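Local coordinates for cellulose binding protein (PDB 4JJO) that probably binds cellulose and loosens plant cell walls as the expansin part of a longer protein with predicted endo-1,4-beta-glucanase activity, at residues Ser43-Ala46 with Ala47-Thr50. Numbering follows the deposited sequence.
Sequences SGAA and ACGT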
loop_
_atom_site.group_PDB
_atom_site.type_symbol
_atom_site.label_atom_id
_atom_site.label_comp_id
_atom_site.label_asym_id
_atom_site.label_seq_id
_atom_site.Cartn_x
_atom_site.Cartn_y
_atom_site.Cartn_z
ATOM N N SER A 43 7.180 2.779 -8.240
ATOM C CA SER A 43 7.510 4.151 -7.872
ATOM C C SER A 43 8.085 4.261 -6.462
ATOM O O SER A 43 7.650 5.093 -5.666
ATOM C CB SER A 43 6.258 5.020 -7.992
ATOM O OG SER A 43 6.577 6.401 -7.948
ATOM N N GLY A 44 9.071 3.425 -6.160
ATOM C CA GLY A 44 9.731 3.464 -4.867
ATOM C C GLY A 44 8.769 3.184 -3.731
ATOM O O GLY A 44 8.919 3.730 -2.635
ATOM N N ALA A 45 7.780 2.336 -4.008
ATOM C CA ALA A 45 6.782 1.908 -3.030
ATOM C C ALA A 45 5.648 2.920 -2.849
ATOM O O ALA A 45 4.751 2.711 -2.032
ATOM C CB ALA A 45 7.437 1.593 -1.691
ATOM N N ALA A 46 5.671 4.007 -3.612
ATOM C CA ALA A 46 4.614 5.013 -3.510
ATOM C C ALA A 46 3.271 4.460 -3.995
ATOM O O ALA A 46 2.211 4.959 -3.622
ATOM C CB ALA A 46 4.993 6.259 -4.291
ATOM N N ALA A 47 3.322 3.424 -4.825
ATOM C CA ALA A 47 2.105 2.797 -5.331
ATOM C C ALA A 47 1.502 1.828 -4.316
ATOM O O ALA A 47 0.355 1.408 -4.458
ATOM C CB ALA A 47 2.390 2.075 -6.636
ATOM N N CYS A 48 2.271 1.469 -3.295
ATOM C CA CYS A 48 1.796 0.517 -2.298
ATOM C C CYS A 48 0.484 0.976 -1.678
ATOM O O CYS A 48 0.323 2.147 -1.334
ATOM C CB CYS A 48 2.844 0.313 -1.209
ATOM S SG CYS A 48 4.307 -0.541 -1.800
ATOM N N GLY A 49 -0.457 0.045 -1.558
ATOM C CA GLY A 49 -1.731 0.312 -0.918
ATOM C C GLY A 49 -2.799 0.823 -1.865
ATOM O O GLY A 49 -3.981 0.835 -1.518
ATOM N N THR A 50 -2.396 1.255 -3.056
ATOM C CA THR A 50 -3.358 1.730 -4.042
ATOM C C THR A 50 -4.026 0.550 -4.733
ATOM O O THR A 50 -3.598 -0.595 -4.590
ATOM C CB THR A 50 -2.711 2.642 -5.108
ATOM O OG1 THR A 50 -1.817 1.880 -5.931
ATOM C CG2 THR A 50 -1.966 3.796 -4.456
#
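Ala-45 and Cys-48 face each other across a type I beta turn, closed by the hydrogen bond from Cys-48 N to Ala-45 O (3.0 Å). The bond bends to an N-H...O angle of 151°, and its donor sits well above the carbonyl plane. The same two residues meet through their side chains: Ala-45 CB lies 3.8 Å from Cys-48 SG. With SG anti to its own carbonyl carbon (chi1 -68°), which sets the sulfur beside the backbone N and folds it back over Ala-45, it passes 3.7 Å from Ala-45 CA as well as meeting the methyl. SG forms a disulfide with Cys-23, which ties this turn to an earlier part of the chain.

A second turn, type II, runs from Ala-47 to Thr-50 and overlaps the first at Ala-47 and Cys-48. Here Ala-47 O is gripped twice, by Thr-50 N at 3.1 Å and by Thr-50 OG1 at 2.7 Å. The hydroxyl hydrogen bond lies in the carbonyl plane on a lone pair; chi1 of 68° swings OG1 back to that oxygen, and the bond fixes the side chain's rotation. Gly-49, at the third position of the type II turn, has the positive phi that this place calls for. Upstream, Ser-43, Gly-44 and Ala-45 also have positive phi, turning the chain out of helix 39-42, and Ala-46 N forms a hydrogen bond back to Ser-43 O.

Ala-47 and Thr-50 pack on Val-65 of strand 59-69 and touch Arg-133 of a loop. These overlapping turns form the disulfide-tethered connection between helix 39-42 and strand 51-56 in the double-psi beta-barrel domain of this expansin.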